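Side-chain contacts in shikimate dehydrogenase (NADP(+)) (Listeria monocytogenes, PDB 3TNL), which probably catalyses the reversible NADPH-linked reduction of 3-dehydroshikimate to shikimate, a step on the pathway to chorismate and the aromatic amino acids: residues S50-P53 with T54-N57; T139-M142 with R143-E147; E304-V307 with D308-K311. One frame throughout, in Å; residues are numbered along the deposited sequence. Where two conformers were deposited one is given.

Contact 1 of 3, residues S50-P53 with T54-N57; sequences SLSP and TMHN
The first turn of helix 52-63 joins Leu51 to Met55 and Ser52 to His56. It lies in the beta-alpha-beta unit 38-44, 52-63, 67-73 of the substrate-binding domain, and Ser50, Leu51 and Ser52 belong to the shikimate site. Met55 N donates to Leu51 O at 3.0 Å. His56 N reaches Ser52 O and Asn57 N reaches Pro53 O in the same pattern. Before the helix, Ser50 OG accepts from Ser52 N at 3.0 Å, a capping bond. A water also joins the loop to the helix. It donates to Ser50 O at 2.8 Å and to Thr54 OG1 at 2.8 Å. Thr54 OG1 lies beside its own backbone N (chi1 -66°), which turns the hydroxyl back to this water. The Asn57 amide is held outside the turn: OD1 accepts from Tyr69 N, and ND2 donates to Ile33 O of the second subunit. His56 stacks on Tyr69 and meets Trp300 edge-to-face. Its ring also comes obliquely to the turn, with CD2 3.4 Å from Ser52 O.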
loop_
_atom_site.group_PDB
_atom_site.type_symbol
_atom_site.label_atom_id
_atom_site.label_comp_id
_atom_site.label_asym_id
_atom_site.label_seq_id
_atom_site.Cartn_x
_atom_site.Cartn_y
_atom_site.Cartn_z
ATOM N N SER B 50 -13.946 -5.927 5.575
ATOM C CA SER B 50 -13.254 -7.219 5.609
ATOM C C SER B 50 -12.411 -7.377 6.868
ATOM O O SER B 50 -11.799 -6.415 7.313
ATOM C CB SER B 50 -12.309 -7.345 4.409
ATOM O OG SER B 50 -11.556 -8.562 4.434
ATOM N N LEU B 51 -12.341 -8.602 7.380
ATOM C CA LEU B 51 -11.466 -8.900 8.499
ATOM C C LEU B 51 -10.123 -9.492 8.006
ATOM O O LEU B 51 -9.248 -9.778 8.812
ATOM C CB LEU B 51 -12.140 -9.846 9.510
ATOM C CG LEU B 51 -13.380 -9.289 10.234
ATOM C CD1 LEU B 51 -13.915 -10.337 11.229
ATOM C CD2 LEU B 51 -13.121 -7.983 10.969
ATOM N N SER B 52 -9.939 -9.650 6.694
ATOM C CA SER B 52 -8.686 -10.184 6.171
ATOM C C SER B 52 -7.494 -9.298 6.580
ATOM O O SER B 52 -6.467 -9.823 6.970
ATOM C CB SER B 52 -8.727 -10.423 4.659
ATOM O OG SER B 52 -9.574 -11.521 4.342
ATOM N N PRO B 53 -7.648 -7.950 6.528
ATOM C CA PRO B 53 -6.480 -7.158 6.918
ATOM C C PRO B 53 -6.085 -7.386 8.365
ATOM O O PRO B 53 -4.891 -7.459 8.666
ATOM C CB PRO B 53 -6.912 -5.710 6.648
ATOM C CG PRO B 53 -7.883 -5.851 5.544
ATOM C CD PRO B 53 -8.656 -7.125 5.837
ATOM N N THR B 54 -7.065 -7.509 9.251
ATOM C CA THR B 54 -6.776 -7.785 10.647
ATOM C C THR B 54 -6.038 -9.121 10.785
ATOM O O THR B 54 -5.025 -9.213 11.476
ATOM C CB THR B 54 -8.065 -7.750 11.462
ATOM O OG1 THR B 54 -8.581 -6.412 11.450
ATOM C CG2 THR B 54 -7.766 -8.116 12.904
ATOM N N MET B 55 -6.537 -10.162 10.137
ATOM C CA MET B 55 -5.882 -11.451 10.161
ATOM C C MET B 55 -4.416 -11.357 9.727
ATOM O O MET B 55 -3.528 -11.802 10.456
ATOM C CB MET B 55 -6.637 -12.441 9.275
ATOM C CG MET B 55 -5.873 -13.717 8.933
ATOM S SD MET B 55 -6.874 -15.073 8.235
ATOM C CE MET B 55 -7.514 -14.296 6.757
ATOM N N HIS B 56 -4.148 -10.806 8.543
ATOM C CA HIS B 56 -2.766 -10.805 8.063
ATOM C C HIS B 56 -1.863 -9.845 8.818
ATOM O O HIS B 56 -0.712 -10.176 9.090
ATOM C CB HIS B 56 -2.712 -10.579 6.548
ATOM C CG HIS B 56 -3.270 -11.733 5.787
ATOM N ND1 HIS B 56 -2.613 -12.949 5.713
ATOM C CD2 HIS B 56 -4.451 -11.894 5.151
ATOM C CE1 HIS B 56 -3.363 -13.795 5.035
ATOM N NE2 HIS B 56 -4.473 -13.177 4.664
ATOM N N ASN B 57 -2.366 -8.672 9.180
ATOM C CA ASN B 57 -1.530 -7.737 9.941
ATOM C C ASN B 57 -1.154 -8.287 11.320
ATOM O O ASN B 57 -0.033 -8.137 11.779
ATOM C CB ASN B 57 -2.202 -6.362 10.021
ATOM C CG ASN B 57 -2.135 -5.639 8.718
ATOM O OD1 ASN B 57 -1.110 -5.694 8.066
ATOM N ND2 ASN B 57 -3.221 -4.977 8.321
HETATM O O HOH W 1 -9.566 -5.826 8.949
#

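Contact 2 of 3, residues T139-M142 with R143-E147; sequences TGYM and RALKE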
loop_
_atom_site.group_PDB
_atom_site.type_symbol
_atom_site.label_atom_id
_atom_site.label_comp_id
_atom_site.label_asym_id
_atom_site.label_seq_id
_atom_site.Cartn_x
_atom_site.Cartn_y
_atom_site.Cartn_z
ATOM N N THR B 139 -9.111 -25.050 -1.074
ATOM C CA THR B 139 -8.072 -25.631 -0.273
ATOM C C THR B 139 -8.309 -25.332 1.216
ATOM O O THR B 139 -8.139 -26.201 2.061
ATOM C CB THR B 139 -6.688 -25.157 -0.776
ATOM O OG1 THR B 139 -6.454 -25.806 -2.037
ATOM C CG2 THR B 139 -5.555 -25.525 0.219
ATOM N N GLY B 140 -8.732 -24.108 1.524
ATOM C CA GLY B 140 -9.014 -23.715 2.908
ATOM C C GLY B 140 -10.141 -24.567 3.489
ATOM O O GLY B 140 -10.071 -25.029 4.628
ATOM N N TYR B 141 -11.172 -24.778 2.680
ATOM C CA TYR B 141 -12.310 -25.611 3.082
ATOM C C TYR B 141 -11.864 -27.047 3.387
ATOM O O TYR B 141 -12.178 -27.602 4.437
ATOM C CB TYR B 141 -13.401 -25.588 1.988
ATOM C CG TYR B 141 -14.580 -26.469 2.345
ATOM C CD1 TYR B 141 -15.619 -25.982 3.148
ATOM C CD2 TYR B 141 -14.651 -27.765 1.898
ATOM C CE1 TYR B 141 -16.665 -26.787 3.527
ATOM C CE2 TYR B 141 -15.701 -28.592 2.253
ATOM C CZ TYR B 141 -16.705 -28.103 3.066
ATOM O OH TYR B 141 -17.749 -28.910 3.419
ATOM N N MET B 142 -11.079 -27.630 2.508
ATOM C CA MET B 142 -10.635 -28.985 2.662
ATOM C C MET B 142 -9.706 -29.142 3.865
ATOM O O MET B 142 -9.779 -30.128 4.588
ATOM C CB MET B 142 -9.983 -29.476 1.368
ATOM C CG MET B 142 -10.905 -29.479 0.168
ATOM S SD MET B 142 -12.278 -30.654 0.250
ATOM C CE MET B 142 -11.394 -32.224 0.221
ATOM N N ARG B 143 -8.821 -28.171 4.058
ATOM C CA ARG B 143 -7.885 -28.226 5.164
ATOM C C ARG B 143 -8.623 -28.147 6.471
ATOM O O ARG B 143 -8.303 -28.877 7.427
ATOM C CB ARG B 143 -6.859 -27.084 5.023
ATOM C CG ARG B 143 -5.815 -27.041 6.129
ATOM C CD ARG B 143 -4.982 -28.291 6.191
ATOM N NE ARG B 143 -3.938 -28.165 7.211
ATOM C CZ ARG B 143 -2.752 -27.578 7.028
ATOM N NH1 ARG B 143 -2.428 -27.021 5.867
ATOM N NH2 ARG B 143 -1.879 -27.535 8.026
ATOM N N ALA B 144 -9.634 -27.276 6.536
ATOM C CA ALA B 144 -10.401 -27.143 7.766
ATOM C C ALA B 144 -11.070 -28.483 8.136
ATOM O O ALA B 144 -11.113 -28.863 9.296
ATOM C CB ALA B 144 -11.446 -26.014 7.613
ATOM N N LEU B 145 -11.577 -29.210 7.155
ATOM C CA LEU B 145 -12.188 -30.513 7.437
ATOM C C LEU B 145 -11.148 -31.457 7.990
ATOM O O LEU B 145 -11.374 -32.096 9.003
ATOM C CB LEU B 145 -12.820 -31.116 6.187
ATOM C CG LEU B 145 -14.082 -30.471 5.609
ATOM C CD1 LEU B 145 -14.431 -31.173 4.302
ATOM C CD2 LEU B 145 -15.203 -30.552 6.642
ATOM N N LYS B 146 -10.000 -31.550 7.323
ATOM C CA LYS B 146 -8.927 -32.430 7.780
ATOM C C LYS B 146 -8.485 -32.091 9.210
ATOM O O LYS B 146 -8.292 -32.987 10.041
ATOM C CB LYS B 146 -7.748 -32.372 6.804
ATOM C CG LYS B 146 -6.657 -33.410 7.097
ATOM C CD LYS B 146 -5.577 -33.382 6.009
ATOM C CE LYS B 146 -4.374 -34.287 6.344
ATOM N NZ LYS B 146 -4.719 -35.738 6.381
ATOM N N GLU B 147 -8.324 -30.807 9.520
ATOM C CA GLU B 147 -7.894 -30.377 10.844
ATOM C C GLU B 147 -8.909 -30.722 11.923
ATOM O O GLU B 147 -8.546 -30.942 13.077
ATOM C CB GLU B 147 -7.584 -28.877 10.853
ATOM C CG GLU B 147 -6.386 -28.475 9.983
ATOM C CD GLU B 147 -5.040 -28.836 10.598
ATOM O OE1 GLU B 147 -4.932 -28.765 11.843
ATOM O OE2 GLU B 147 -4.100 -29.147 9.826
#
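Residues Thr139 to Glu147 form regular alpha helix, and four main-chain bonds join 139-142 to 143-147. Arg143 N donates to Thr139 O at 2.9 Å and Lys146 N to Met142 O at 3.1 Å. Between them, Ala144 N bonds to Gly140 O and Leu145 N to Tyr141 O. The main side-chain meeting is one turn apart, between Tyr141 and Leu145. Tyr141 CG is anti to the backbone N (chi1 178°), and Leu145 CG sits beside its own N (chi1 -70°). These settings bring Leu145 CD1 to Tyr141 CE2 at 3.5 Å, and the methyl meets the ring obliquely. The phenol points beyond Leu145. Its OH is hydrogen-bonded to Thr231 OG1 and Ser260 OG, so two hydroxyl partners fix the far end of the ring. On another side of the helix, Arg143 NE donates to Glu147 OE2 at 2.8 Å through a nearly straight hydrogen bond (168°) that is part of a salt bridge. OE2 lies at the edge of the guanidinium, in the guanidinium plane. NE meets it on the anti side, somewhat out of the carboxylate plane. Arg143 NH2 adds a weak bond to Glu147 OE2 at 3.3 Å. Arg143 makes a cation-pi contact with Trp291, on which Ala144 and Glu147 also pack. The pattern is that of an amphipathic helix, with Tyr141, Ala144 and Leu145 buried and an exposed i to i+4 Arg-Glu salt bridge. This helix leads from the mixed sheet to the parallel sheet of the Rossmann-type NAD-binding domain.

Contact 3 of 3, residues E304-V307 with D308-K311; sequences EMPV and DYIK
Loop 304-306 runs into helix 307-313 through Pro306, which centres an inverse gamma turn and occupies the N-cap position. Two main-chain bonds close the first turn. Ile310 N donates to Pro306 O at 3.0 Å. Lys311 N donates to Val307 O at 2.8 Å. The side chains add apolar contacts around these bonds. Pro306 CB meets Tyr309 CB at 3.9 Å, and Pro306 CG approaches the tyrosine ring obliquely. Tyr309 CG is anti to the backbone N (chi1 170°), which leads the ring away from the loop while its CB stays against the proline.

The Ile310 side chain sets out toward the loop. Its CG1 lies beside the backbone N (chi1 -64°), and there it touches two groups: Ile310 CG1 is 3.4 Å from Pro306 O and 4.2 Å from Met305 SD. Met305 thus reaches it with its sulfur. Lys311 keeps only its near end at the turn, with CB 3.5 Å from Val307 O, and its amine leads away. Helix 286-301 receives Met305 on Phe297, Ile310 on Leu290, and the buried Val307 on Trp291 and Ala294. On helix 52-63, Tyr309 packs on Lys62 and Ile310 on Glu58.

The chemistry is thus divided. Backbone carbonyls of Pro306 and Val307 receive the amides of the helix, and the side chains meet across the turn by van der Waals contact. The hydrogen bonds form the first turn, and the buried apolar side chains of Val307 and Ile310 lie against helix 286-301, with Ile310 also on helix 52-63.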
loop_
_atom_site.group_PDB
_atom_site.type_symbol
_atom_site.label_atom_id
_atom_site.label_comp_id
_atom_site.label_asym_id
_atom_site.label_seq_id
_atom_site.Cartn_x
_atom_site.Cartn_y
_atom_site.Cartn_z
ATOM N N GLU B 304 5.021 -20.048 7.749
ATOM C CA GLU B 304 3.752 -20.605 8.174
ATOM C C GLU B 304 2.988 -19.627 9.056
ATOM O O GLU B 304 3.537 -19.120 10.032
ATOM C CB GLU B 304 4.049 -21.886 8.980
ATOM C CG GLU B 304 2.836 -22.651 9.436
ATOM C CD GLU B 304 3.189 -23.989 10.073
ATOM O OE1 GLU B 304 4.383 -24.242 10.361
ATOM O OE2 GLU B 304 2.254 -24.783 10.291
ATOM N N MET B 305 1.709 -19.383 8.744
ATOM C CA MET B 305 0.851 -18.520 9.581
ATOM C C MET B 305 0.497 -19.229 10.873
ATOM O O MET B 305 0.194 -20.400 10.833
ATOM C CB MET B 305 -0.481 -18.178 8.860
ATOM C CG MET B 305 -1.546 -17.505 9.774
ATOM S SD MET B 305 -3.192 -17.175 9.030
ATOM C CE MET B 305 -2.643 -16.063 7.946
ATOM N N PRO B 306 0.509 -18.505 12.011
ATOM C CA PRO B 306 0.133 -19.108 13.320
ATOM C C PRO B 306 -1.400 -19.073 13.470
ATOM O O PRO B 306 -1.945 -18.151 14.080
ATOM C CB PRO B 306 0.826 -18.193 14.321
ATOM C CG PRO B 306 0.883 -16.874 13.639
ATOM C CD PRO B 306 1.043 -17.141 12.175
ATOM N N VAL B 307 -2.074 -20.086 12.907
ATOM C CA VAL B 307 -3.533 -20.110 12.820
ATOM C C VAL B 307 -4.267 -20.083 14.162
ATOM O O VAL B 307 -5.272 -19.381 14.319
ATOM C CB VAL B 307 -4.033 -21.308 11.920
ATOM C CG1 VAL B 307 -5.552 -21.484 12.065
ATOM C CG2 VAL B 307 -3.631 -21.104 10.447
ATOM N N ASP B 308 -3.772 -20.854 15.122
ATOM C CA ASP B 308 -4.379 -20.893 16.444
ATOM C C ASP B 308 -4.305 -19.512 17.099
ATOM O O ASP B 308 -5.263 -19.059 17.733
ATOM C CB ASP B 308 -3.677 -21.931 17.313
ATOM C CG ASP B 308 -3.795 -23.346 16.752
ATOM O OD1 ASP B 308 -4.663 -23.582 15.887
ATOM O OD2 ASP B 308 -3.023 -24.227 17.188
ATOM N N TYR B 309 -3.167 -18.842 16.925
ATOM C CA TYR B 309 -2.969 -17.502 17.472
ATOM C C TYR B 309 -3.986 -16.552 16.841
ATOM O O TYR B 309 -4.645 -15.803 17.548
ATOM C CB TYR B 309 -1.526 -17.023 17.262
ATOM C CG TYR B 309 -1.305 -15.561 17.593
ATOM C CD1 TYR B 309 -1.364 -14.579 16.588
ATOM C CD2 TYR B 309 -1.055 -15.153 18.899
ATOM C CE1 TYR B 309 -1.170 -13.235 16.879
ATOM C CE2 TYR B 309 -0.859 -13.805 19.206
ATOM C CZ TYR B 309 -0.927 -12.855 18.191
ATOM O OH TYR B 309 -0.732 -11.532 18.486
ATOM N N ILE B 310 -4.127 -16.602 15.509
ATOM C CA ILE B 310 -5.085 -15.748 14.820
ATOM C C ILE B 310 -6.534 -16.040 15.252
ATOM O O ILE B 310 -7.326 -15.119 15.478
ATOM C CB ILE B 310 -4.918 -15.866 13.264
ATOM C CG1 ILE B 310 -3.532 -15.354 12.846
ATOM C CG2 ILE B 310 -6.027 -15.111 12.509
ATOM C CD1 ILE B 310 -3.209 -13.888 13.289
ATOM N N LYS B 311 -6.886 -17.311 15.367
ATOM C CA LYS B 311 -8.237 -17.659 15.781
ATOM C C LYS B 311 -8.551 -17.043 17.138
ATOM O O LYS B 311 -9.643 -16.535 17.356
ATOM C CB LYS B 311 -8.422 -19.179 15.860
ATOM C CG LYS B 311 -9.844 -19.597 16.208
ATOM C CD LYS B 311 -10.076 -21.101 16.043
ATOM C CE LYS B 311 -9.254 -21.925 17.009
ATOM N NZ LYS B 311 -9.568 -23.382 16.883
#

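Contacts 1 and 3 touch, with centres about 12 Å apart. Ile310 CD1 lies 3.5 Å from Met55 O, and Met305 CE lies 3.8 Å from His56 CE1. The C-terminal helix 307-313 therefore packs on the start of helix 52-63, next to shikimate-site residues. Ile310 is itself about 9 Å from Leu51, between side chains. Contact 2 touches neither. Its centre is about 20 Å from that of contact 1 and about 14 Å from that of contact 3, with nearest atoms about 10 and 5 Å away. Helix 286-301 lies against all three. The bound NAD is about 7, 8 and 12 Å from the side chains of Tyr141, Met55 and Val307.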